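Local atomic coordinates of transcriptional regulator, crp family (Thermotoga maritima, PDB entry 1O5L), a protein that belongs to the Crp family of transcriptional regulators and, as in its relatives, probably binds DNA to control transcription. Residues 13-16 and 17-20; 44-48 and 49-53; 103-106 and 107-111; 115-118 and 119-123. All blocks are in the same frame, centred on the assembly; numbering follows the deposited sequence.

Interaction 1 of 4, residues 13-16 and 17-20; sequences MDLK and KLLP
The backbone of Asp14 meets Lys17 across a tight turn: Lys17 N donates to Asp14 O at 3.1 Å. The same step is repeated twice. Leu18 N donates to Leu15 O at 3.0 Å, and Leu19 N donates to Lys16 O at 3.1 Å. Each bond spans three residues, which is the pattern of a 3-10 helix.

The start of the turn is held by the Asp14 side chain. Its OD1 accepts from Lys16 N at 3.2 Å, which makes an Asx turn. The approach is from above the carboxylate plane. With chi1 at 179°, CG lies beside the carbonyl carbon of Asp14, which brings OD1 within reach of Lys16 N, two residues on. The N-H of Asp14 itself is taken by a water, 2.7 Å from Asp14 N. The extended chain of Lys17 runs back along Asp14, its CE 4.2 Å from Asp14 CB, and NZ makes a weak bond to the same water.

Leu15 and Leu18 are buried. Their methyls CD2 and CD1 lie 4.3 Å apart. Leu15 rests on Leu116 and Phe119 of helix 114-139, and Leu18 on Leu99, Ile101, Phe106 and Leu109.

The turn thus satisfies many of its own amides. Those of Lys17, Leu18 and Leu19 use main-chain oxygens, that of Lys16 uses the Asp14 carboxylate, and that of Asp14 uses a water. This is consistent with placing Leu15 and Leu18 in the interior while the lysines stay exposed.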
loop_
_atom_site.group_PDB
_atom_site.type_symbol
_atom_site.label_atom_id
_atom_site.label_comp_id
_atom_site.label_asym_id
_atom_site.label_seq_id
_atom_site.Cartn_x
_atom_site.Cartn_y
_atom_site.Cartn_z
ATOM N N MET A 13 -13.782 -13.116 2.195
ATOM C CA MET A 13 -12.533 -13.891 1.931
ATOM C C MET A 13 -12.125 -14.692 3.178
ATOM O O MET A 13 -11.911 -14.094 4.233
ATOM C CB MET A 13 -11.396 -12.943 1.512
ATOM C CG MET A 13 -10.005 -13.569 1.468
ATOM S SD MET A 13 -9.934 -15.025 0.435
ATOM C CE MET A 13 -10.423 -14.466 -0.945
ATOM N N ASP A 14 -11.993 -16.020 3.043
ATOM C CA ASP A 14 -11.550 -16.902 4.141
ATOM C C ASP A 14 -10.095 -17.354 3.864
ATOM O O ASP A 14 -9.861 -18.249 3.059
ATOM C CB ASP A 14 -12.519 -18.089 4.234
ATOM C CG ASP A 14 -12.148 -19.102 5.324
ATOM O OD1 ASP A 14 -11.114 -18.873 6.020
ATOM O OD2 ASP A 14 -12.853 -20.150 5.535
ATOM N N LEU A 15 -9.126 -16.703 4.512
ATOM C CA LEU A 15 -7.707 -16.966 4.230
ATOM C C LEU A 15 -7.261 -18.383 4.582
ATOM O O LEU A 15 -6.271 -18.842 4.054
ATOM C CB LEU A 15 -6.769 -15.934 4.897
ATOM C CG LEU A 15 -6.905 -14.513 4.341
ATOM C CD1 LEU A 15 -6.111 -13.493 5.145
ATOM C CD2 LEU A 15 -6.537 -14.449 2.852
ATOM N N LYS A 16 -8.000 -19.082 5.435
ATOM C CA LYS A 16 -7.665 -20.469 5.774
ATOM C C LYS A 16 -7.756 -21.433 4.581
ATOM O O LYS A 16 -7.183 -22.538 4.613
ATOM C CB LYS A 16 -8.522 -20.970 6.956
ATOM C CG LYS A 16 -8.137 -20.332 8.291
ATOM C CD LYS A 16 -8.825 -21.014 9.493
ATOM C CE LYS A 16 -8.305 -20.463 10.834
ATOM N NZ LYS A 16 -8.611 -21.377 11.972
ATOM N N LYS A 17 -8.470 -21.020 3.534
ATOM C CA LYS A 17 -8.497 -21.762 2.267
ATOM C C LYS A 17 -7.114 -21.862 1.583
ATOM O O LYS A 17 -6.897 -22.754 0.751
ATOM C CB LYS A 17 -9.502 -21.140 1.303
ATOM C CG LYS A 17 -10.932 -21.332 1.719
ATOM C CD LYS A 17 -11.895 -20.638 0.751
ATOM C CE LYS A 17 -13.331 -20.857 1.185
ATOM N NZ LYS A 17 -14.300 -20.243 0.227
ATOM N N LEU A 18 -6.190 -20.971 1.949
ATOM C CA LEU A 18 -4.824 -21.046 1.433
ATOM C C LEU A 18 -3.907 -22.001 2.192
ATOM O O LEU A 18 -2.740 -22.098 1.840
ATOM C CB LEU A 18 -4.171 -19.667 1.372
ATOM C CG LEU A 18 -4.934 -18.548 0.632
ATOM C CD1 LEU A 18 -4.172 -17.220 0.633
ATOM C CD2 LEU A 18 -5.303 -18.948 -0.758
ATOM N N LEU A 19 -4.420 -22.735 3.188
ATOM C CA LEU A 19 -3.585 -23.672 3.951
ATOM C C LEU A 19 -2.717 -24.632 3.084
ATOM O O LEU A 19 -1.578 -24.871 3.418
ATOM C CB LEU A 19 -4.436 -24.481 4.946
ATOM C CG LEU A 19 -4.658 -23.869 6.329
ATOM C CD1 LEU A 19 -5.804 -24.562 7.100
ATOM C CD2 LEU A 19 -3.372 -23.926 7.137
ATOM N N PRO A 20 -3.249 -25.167 1.988
ATOM C CA PRO A 20 -2.491 -26.075 1.127
ATOM C C PRO A 20 -1.248 -25.468 0.435
ATOM O O PRO A 20 -0.367 -26.201 -0.022
ATOM C CB PRO A 20 -3.521 -26.467 0.044
ATOM C CG PRO A 20 -4.861 -26.155 0.627
ATOM C CD PRO A 20 -4.618 -24.951 1.476
HETATM O O HOH W 1 -13.813 -17.172 1.483
#

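Interaction 2 of 4, residues 44-48 and 49-53; sequences LILLE and GTLKT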
loop_
_atom_site.group_PDB
_atom_site.type_symbol
_atom_site.label_atom_id
_atom_site.label_comp_id
_atom_site.label_asym_id
_atom_site.label_seq_id
_atom_site.Cartn_x
_atom_site.Cartn_y
_atom_site.Cartn_z
ATOM N N LEU A 44 3.347 -14.129 5.446
ATOM C CA LEU A 44 2.959 -14.752 6.716
ATOM C C LEU A 44 1.505 -14.416 7.048
ATOM O O LEU A 44 1.102 -13.250 6.976
ATOM C CB LEU A 44 3.885 -14.269 7.835
ATOM C CG LEU A 44 5.400 -14.431 7.636
ATOM C CD1 LEU A 44 6.102 -14.066 8.899
ATOM C CD2 LEU A 44 5.839 -15.879 7.203
ATOM N N ILE A 45 0.722 -15.439 7.410
ATOM C CA ILE A 45 -0.677 -15.259 7.806
ATOM C C ILE A 45 -0.902 -15.872 9.185
ATOM O O ILE A 45 -0.630 -17.060 9.385
ATOM C CB ILE A 45 -1.647 -15.909 6.742
ATOM C CG1 ILE A 45 -1.423 -15.297 5.353
ATOM C CG2 ILE A 45 -3.121 -15.746 7.152
ATOM C CD1 ILE A 45 -2.177 -16.023 4.242
ATOM N N LEU A 46 -1.407 -15.074 10.120
ATOM C CA LEU A 46 -1.748 -15.555 11.455
ATOM C C LEU A 46 -3.057 -16.341 11.429
ATOM O O LEU A 46 -4.137 -15.768 11.168
ATOM C CB LEU A 46 -1.892 -14.403 12.460
ATOM C CG LEU A 46 -2.256 -14.797 13.886
ATOM C CD1 LEU A 46 -1.114 -15.598 14.520
ATOM C CD2 LEU A 46 -2.573 -13.547 14.756
ATOM N N LEU A 47 -2.931 -17.623 11.779
ATOM C CA LEU A 47 -4.009 -18.600 11.743
ATOM C C LEU A 47 -4.748 -18.651 13.057
ATOM O O LEU A 47 -5.978 -18.709 13.076
ATOM C CB LEU A 47 -3.440 -20.010 11.475
ATOM C CG LEU A 47 -2.828 -20.249 10.086
ATOM C CD1 LEU A 47 -2.126 -21.605 10.022
ATOM C CD2 LEU A 47 -3.910 -20.120 9.000
ATOM N N GLU A 48 -3.981 -18.698 14.148
ATOM C CA GLU A 48 -4.526 -18.748 15.486
ATOM C C GLU A 48 -3.534 -18.214 16.514
ATOM O O GLU A 48 -2.321 -18.281 16.302
ATOM C CB GLU A 48 -4.993 -20.148 15.866
ATOM C CG GLU A 48 -4.200 -21.310 15.324
ATOM C CD GLU A 48 -4.793 -22.653 15.775
ATOM O OE1 GLU A 48 -4.630 -23.002 16.982
ATOM O OE2 GLU A 48 -5.457 -23.327 14.928
ATOM N N GLY A 49 -4.073 -17.682 17.618
ATOM C CA GLY A 49 -3.277 -17.069 18.671
ATOM C C GLY A 49 -3.310 -15.543 18.631
ATOM O O GLY A 49 -4.327 -14.940 18.281
ATOM N N THR A 50 -2.203 -14.924 19.029
ATOM C CA THR A 50 -2.094 -13.469 19.121
ATOM C C THR A 50 -0.616 -13.075 19.018
ATOM O O THR A 50 0.239 -13.639 19.713
ATOM C CB THR A 50 -2.667 -12.933 20.484
ATOM O OG1 THR A 50 -4.012 -13.370 20.705
ATOM C CG2 THR A 50 -2.815 -11.423 20.462
ATOM N N LEU A 51 -0.331 -12.081 18.174
ATOM C CA LEU A 51 1.006 -11.542 18.035
ATOM C C LEU A 51 1.068 -10.121 18.585
ATOM O O LEU A 51 0.041 -9.440 18.657
ATOM C CB LEU A 51 1.419 -11.553 16.575
ATOM C CG LEU A 51 1.239 -12.897 15.870
ATOM C CD1 LEU A 51 1.660 -12.772 14.446
ATOM C CD2 LEU A 51 2.040 -13.991 16.584
ATOM N N LYS A 52 2.274 -9.700 18.980
ATOM C CA LYS A 52 2.583 -8.308 19.362
ATOM C C LYS A 52 3.639 -7.711 18.443
ATOM O O LYS A 52 4.636 -8.368 18.112
ATOM C CB LYS A 52 3.079 -8.254 20.803
ATOM C CG LYS A 52 1.944 -8.389 21.801
ATOM C CD LYS A 52 2.252 -9.337 22.924
ATOM C CE LYS A 52 3.270 -8.761 23.909
ATOM N NZ LYS A 52 2.812 -9.026 25.329
ATOM N N THR A 53 3.403 -6.480 18.000
ATOM C CA THR A 53 4.376 -5.764 17.204
ATOM C C THR A 53 5.025 -4.714 18.096
ATOM O O THR A 53 4.323 -3.968 18.790
ATOM C CB THR A 53 3.753 -5.133 15.929
ATOM O OG1 THR A 53 2.652 -4.266 16.242
ATOM C CG2 THR A 53 3.158 -6.189 15.008
#
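Leu46 and Leu51 reach toward each other tip to tip across the bend at Gly49. Leu46 CD1 lies 3.8 Å from Leu51 CG, and Leu46 CD2 lies 4.0 Å from the same atom. The isobutyl group of Leu46 thus sets both methyls against one branch point. Its chi1 of 180° puts CG beside the carbonyl carbon, and from there both methyls reach Leu51. Leu46 CD2 also comes within 4.2 Å of Gly49 O. This is the tight part. It is buried, with Ile68 against Leu46 and Ile74 and Ser96 against Leu51.

The outer side of the bend differs. Glu48 is exposed, and its carboxylate makes a weak, long ion pair with Lys97. It takes no hold on segment 49-53. Leu47 and Glu48 together stand opposite Lys97 in a classic beta bulge at the end of strand 42-48. Gly49 follows, and its positive phi of 103° turns the chain.

Thr50 turns away from the leucine pair. Its OG1 is bonded to Glu94 and Lys69, and its N to Ser96, so its hydroxyl and amide are held from outside the bend.

The bend carries the chain from one four-stranded antiparallel sheet to the other in the jelly-roll-like barrel of the cyclic nucleotide-binding domain. Between the two segments the chemistry is apolar on the inside. The hydroxyl and amide of Thr50 are bound elsewhere, and the turn is thus closed by leucine packing and the backbone of Gly49 rather than by hydrogen bonds between its two arms.

Interaction 3 of 4, residues 103-106 and 107-111; sequences KEVF and LDLLM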
loop_
_atom_site.group_PDB
_atom_site.type_symbol
_atom_site.label_atom_id
_atom_site.label_comp_id
_atom_site.label_asym_id
_atom_site.label_seq_id
_atom_site.Cartn_x
_atom_site.Cartn_y
_atom_site.Cartn_z
ATOM N N LYS A 103 6.644 -16.172 -1.713
ATOM C CA LYS A 103 6.212 -14.968 -2.405
ATOM C C LYS A 103 5.740 -15.223 -3.851
ATOM O O LYS A 103 4.763 -14.629 -4.293
ATOM C CB LYS A 103 7.326 -13.919 -2.393
ATOM C CG LYS A 103 6.995 -12.703 -1.565
ATOM C CD LYS A 103 7.927 -11.481 -1.868
ATOM C CE LYS A 103 8.824 -11.158 -0.703
ATOM N NZ LYS A 103 9.710 -9.996 -1.019
ATOM N N GLU A 104 6.482 -16.059 -4.579
ATOM C CA GLU A 104 6.190 -16.345 -5.989
ATOM C C GLU A 104 4.880 -17.094 -6.142
ATOM O O GLU A 104 4.114 -16.811 -7.074
ATOM C CB GLU A 104 7.313 -17.155 -6.667
ATOM C CG GLU A 104 8.636 -16.412 -6.822
ATOM C CD GLU A 104 8.526 -15.083 -7.593
ATOM O OE1 GLU A 104 7.695 -14.985 -8.520
ATOM O OE2 GLU A 104 9.278 -14.129 -7.272
ATOM N N VAL A 105 4.642 -18.049 -5.239
ATOM C CA VAL A 105 3.385 -18.739 -5.171
ATOM C C VAL A 105 2.266 -17.757 -4.778
ATOM O O VAL A 105 1.163 -17.811 -5.367
ATOM C CB VAL A 105 3.448 -19.926 -4.204
ATOM C CG1 VAL A 105 2.084 -20.583 -4.063
ATOM C CG2 VAL A 105 4.487 -20.962 -4.669
ATOM N N PHE A 106 2.517 -16.864 -3.806
ATOM C CA PHE A 106 1.451 -15.912 -3.447
ATOM C C PHE A 106 1.081 -15.043 -4.663
ATOM O O PHE A 106 -0.081 -14.844 -4.932
ATOM C CB PHE A 106 1.800 -15.054 -2.229
ATOM C CG PHE A 106 0.613 -14.319 -1.658
ATOM C CD1 PHE A 106 -0.365 -15.004 -0.938
ATOM C CD2 PHE A 106 0.452 -12.939 -1.857
ATOM C CE1 PHE A 106 -1.498 -14.317 -0.412
ATOM C CE2 PHE A 106 -0.661 -12.246 -1.347
ATOM C CZ PHE A 106 -1.632 -12.932 -0.615
ATOM N N LEU A 107 2.061 -14.609 -5.445
ATOM C CA LEU A 107 1.763 -13.880 -6.695
ATOM C C LEU A 107 0.902 -14.676 -7.682
ATOM O O LEU A 107 0.014 -14.105 -8.307
ATOM C CB LEU A 107 3.044 -13.479 -7.442
ATOM C CG LEU A 107 3.781 -12.222 -7.033
ATOM C CD1 LEU A 107 5.107 -12.213 -7.775
ATOM C CD2 LEU A 107 2.999 -10.934 -7.318
ATOM N N ASP A 108 1.215 -15.970 -7.847
ATOM C CA ASP A 108 0.460 -16.853 -8.739
ATOM C C ASP A 108 -0.992 -16.910 -8.295
ATOM O O ASP A 108 -1.865 -16.857 -9.128
ATOM C CB ASP A 108 1.016 -18.297 -8.768
ATOM C CG ASP A 108 2.417 -18.401 -9.346
ATOM O OD1 ASP A 108 2.855 -17.477 -10.042
ATOM O OD2 ASP A 108 3.161 -19.395 -9.172
ATOM N N LEU A 109 -1.229 -17.056 -6.993
ATOM C CA LEU A 109 -2.580 -17.085 -6.429
ATOM C C LEU A 109 -3.366 -15.780 -6.685
ATOM O O LEU A 109 -4.546 -15.825 -7.027
ATOM C CB LEU A 109 -2.533 -17.347 -4.919
ATOM C CG LEU A 109 -2.099 -18.736 -4.476
ATOM C CD1 LEU A 109 -1.857 -18.784 -2.984
ATOM C CD2 LEU A 109 -3.106 -19.832 -4.887
ATOM N N LEU A 110 -2.700 -14.637 -6.495
ATOM C CA LEU A 110 -3.267 -13.331 -6.794
ATOM C C LEU A 110 -3.725 -13.239 -8.240
ATOM O O LEU A 110 -4.771 -12.629 -8.530
ATOM C CB LEU A 110 -2.222 -12.221 -6.553
ATOM C CG LEU A 110 -1.830 -11.924 -5.102
ATOM C CD1 LEU A 110 -0.829 -10.785 -4.998
ATOM C CD2 LEU A 110 -3.073 -11.584 -4.285
ATOM N N MET A 111 -2.931 -13.809 -9.157
ATOM C CA MET A 111 -3.238 -13.711 -10.591
ATOM C C MET A 111 -4.428 -14.585 -10.981
ATOM O O MET A 111 -5.093 -14.319 -11.993
ATOM C CB MET A 111 -2.007 -14.054 -11.450
ATOM C CG MET A 111 -0.909 -12.967 -11.362
ATOM S SD MET A 111 0.532 -13.152 -12.428
ATOM C CE MET A 111 0.978 -14.471 -12.053
#
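The ring of Phe106 and the side chain of Leu110 cross obliquely, one helical turn apart. Phe106 CE2 lies 3.9 Å from Leu110 CD2, and it is equally near the other methyl. The two branches of the leucine thus straddle one corner of the ring. Phe106 CG is anti to the backbone N, chi1 -166°. Leu110 has CG beside its backbone N, chi1 -70°, and the end of Leu110 leans back toward the Phe106 ring.

Glu104 and Leu107 lie side by side and point the same way. Glu104 OE1 is 3.9 Å from Leu107 CD1. The glutamate chain bends at its second torsion, chi2 -56°, which folds the carboxylate in beside the leucine methyl. Val105 and Leu109 meet more loosely, with Val105 CG1 4.5 Å from Leu109 CD1.

These residues belong to helix 103-112, which follows strand 96-102 and leads into the long helix 114-139. Its backbone is regular: Leu107 N bonds to Lys103 O at 2.9 Å, and Leu110 N bonds to Phe106 O at 3.1 Å.

The helix has two different faces. On one, the Phe106 ring makes an edge-to-face contact with Phe120, and Leu109 and Leu110 pack on Leu116. On the other, Glu104 and Asp108 stand one turn apart, Glu104 OE1 5.7 Å from Asp108 OD1. Both carboxylates form salt bridges to Arg114 of the second subunit. That one guanidinium probably offsets much of the repulsion expected between the two acids. Leu107 packs on the same arginine, and Leu110 reaches Leu117 of the second subunit.

Interaction 4 of 4, residues 115-118 and 119-123; sequences ELLL and FFLKD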
loop_
_atom_site.group_PDB
_atom_site.type_symbol
_atom_site.label_atom_id
_atom_site.label_comp_id
_atom_site.label_asym_id
_atom_site.label_seq_id
_atom_site.Cartn_x
_atom_site.Cartn_y
_atom_site.Cartn_z
ATOM N N GLU A 115 -11.075 -12.314 -6.108
ATOM C CA GLU A 115 -11.540 -12.035 -4.765
ATOM C C GLU A 115 -10.342 -11.895 -3.795
ATOM O O GLU A 115 -10.334 -11.011 -2.940
ATOM C CB GLU A 115 -12.593 -13.110 -4.382
ATOM C CG GLU A 115 -12.556 -13.615 -2.960
ATOM C CD GLU A 115 -13.818 -14.352 -2.532
ATOM O OE1 GLU A 115 -14.343 -15.144 -3.332
ATOM O OE2 GLU A 115 -14.279 -14.150 -1.390
ATOM N N LEU A 116 -9.301 -12.724 -3.987
ATOM C CA LEU A 116 -8.060 -12.632 -3.230
ATOM C C LEU A 116 -7.269 -11.361 -3.553
ATOM O O LEU A 116 -6.792 -10.650 -2.649
ATOM C CB LEU A 116 -7.178 -13.866 -3.497
ATOM C CG LEU A 116 -5.832 -13.951 -2.754
ATOM C CD1 LEU A 116 -6.026 -13.971 -1.212
ATOM C CD2 LEU A 116 -5.047 -15.171 -3.193
ATOM N N LEU A 117 -7.120 -11.089 -4.849
ATOM C CA LEU A 117 -6.417 -9.896 -5.315
ATOM C C LEU A 117 -7.059 -8.635 -4.707
ATOM O O LEU A 117 -6.370 -7.762 -4.165
ATOM C CB LEU A 117 -6.448 -9.823 -6.862
ATOM C CG LEU A 117 -5.761 -8.587 -7.475
ATOM C CD1 LEU A 117 -4.317 -8.421 -6.991
ATOM C CD2 LEU A 117 -5.782 -8.676 -8.996
ATOM N N LEU A 118 -8.378 -8.548 -4.844
ATOM C CA LEU A 118 -9.133 -7.442 -4.292
ATOM C C LEU A 118 -8.974 -7.315 -2.778
ATOM O O LEU A 118 -8.757 -6.216 -2.285
ATOM C CB LEU A 118 -10.609 -7.567 -4.644
ATOM C CG LEU A 118 -10.995 -6.907 -5.973
ATOM C CD1 LEU A 118 -12.356 -7.395 -6.419
ATOM C CD2 LEU A 118 -10.979 -5.398 -5.822
ATOM N N PHE A 119 -9.084 -8.447 -2.070
ATOM C CA PHE A 119 -8.870 -8.489 -0.633
ATOM C C PHE A 119 -7.506 -7.934 -0.237
ATOM O O PHE A 119 -7.434 -7.035 0.601
ATOM C CB PHE A 119 -9.016 -9.913 -0.107
ATOM C CG PHE A 119 -8.735 -10.037 1.363
ATOM C CD1 PHE A 119 -7.430 -10.265 1.822
ATOM C CD2 PHE A 119 -9.760 -9.898 2.293
ATOM C CE1 PHE A 119 -7.158 -10.349 3.199
ATOM C CE2 PHE A 119 -9.500 -10.005 3.673
ATOM C CZ PHE A 119 -8.197 -10.234 4.121
ATOM N N PHE A 120 -6.441 -8.477 -0.849
ATOM C CA PHE A 120 -5.058 -8.037 -0.642
ATOM C C PHE A 120 -4.846 -6.547 -0.948
ATOM O O PHE A 120 -4.236 -5.821 -0.147
ATOM C CB PHE A 120 -4.080 -8.885 -1.499
ATOM C CG PHE A 120 -2.623 -8.593 -1.216
ATOM C CD1 PHE A 120 -2.071 -8.923 0.009
ATOM C CD2 PHE A 120 -1.841 -7.942 -2.128
ATOM C CE1 PHE A 120 -0.767 -8.636 0.310
ATOM C CE2 PHE A 120 -0.493 -7.650 -1.828
ATOM C CZ PHE A 120 0.024 -8.011 -0.601
ATOM N N LEU A 121 -5.308 -6.087 -2.108
ATOM C CA LEU A 121 -5.122 -4.689 -2.459
ATOM C C LEU A 121 -5.886 -3.778 -1.460
ATOM O O LEU A 121 -5.361 -2.716 -1.084
ATOM C CB LEU A 121 -5.546 -4.403 -3.887
ATOM C CG LEU A 121 -4.761 -5.031 -5.039
ATOM C CD1 LEU A 121 -5.472 -4.684 -6.342
ATOM C CD2 LEU A 121 -3.289 -4.580 -5.087
ATOM N N LYS A 122 -7.082 -4.224 -1.025
ATOM C CA LYS A 122 -7.856 -3.561 0.028
ATOM C C LYS A 122 -7.121 -3.492 1.379
ATOM O O LYS A 122 -7.128 -2.457 2.052
ATOM C CB LYS A 122 -9.216 -4.253 0.214
ATOM C CG LYS A 122 -10.217 -3.500 1.124
ATOM C CD LYS A 122 -11.593 -4.224 1.242
ATOM C CE LYS A 122 -12.502 -3.502 2.270
ATOM N NZ LYS A 122 -13.970 -3.894 2.221
ATOM N N ASP A 123 -6.483 -4.592 1.764
ATOM C CA ASP A 123 -5.722 -4.658 3.013
ATOM C C ASP A 123 -4.564 -3.649 3.033
ATOM O O ASP A 123 -4.368 -2.907 4.006
ATOM C CB ASP A 123 -5.173 -6.069 3.196
ATOM C CG ASP A 123 -4.439 -6.260 4.508
ATOM O OD1 ASP A 123 -3.301 -5.840 4.749
ATOM O OD2 ASP A 123 -4.988 -6.886 5.406
#
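Leu117 lies alongside Leu121, one turn further on, with both side chains pointing the same way. Leu117 CD1 is 3.9 Å from Leu121 CG and 4.0 Å from Leu121 CD1. Leu117 has CG anti to the backbone N, chi1 179°, which brings CD1 toward Leu121. Leu121 CG also lies 3.3 Å from Leu117 O.

That oxygen is bonded to Leu121 N at 2.9 Å. The turn before is closed by Phe120 N donating to Leu116 O at 2.8 Å in an almost straight bond, 177°. Lys122 N continues the series to Leu118 O at 2.9 Å.

The two phenylalanines leave the helix in different directions. Phe120 is buried, while Phe119 is partly exposed and packs on Met13. Asp123, at the end of the segment, bonds through OD1 to Ser76.

The leucine row faces the second subunit. Leu121 touches Leu121 of the other chain, which also meets Phe120, and Leu117 packs on Met111 of that chain. Leu118 packs on its Leu107. This is the long dimerisation helix of the Crp family, where a helix from each subunit pairs through apolar side chains.

Interactions 3 and 4 lie on successive helices, with centres about 12 Å apart. They touch at Leu110 O to Leu117 CB, 3.7 Å. Both also contact the second subunit. Interaction 1 is about 13 Å from each, centre to centre, and bridges them: Leu18 reaches interaction 3, and Met13 CE lies 3.7 Å from Leu116 N of interaction 4. It reaches interaction 2 as well, with Leu19 CD2 3.9 Å from Leu47 CD1 and Leu18 CD1 4.3 Å from Ile45 CD1. Interaction 2 lies nearer the centre of the chain. Its nearest atoms stay about 5 Å from interaction 3 and about 7 Å from interaction 4. The N-terminal turn thus joins barrel and helices.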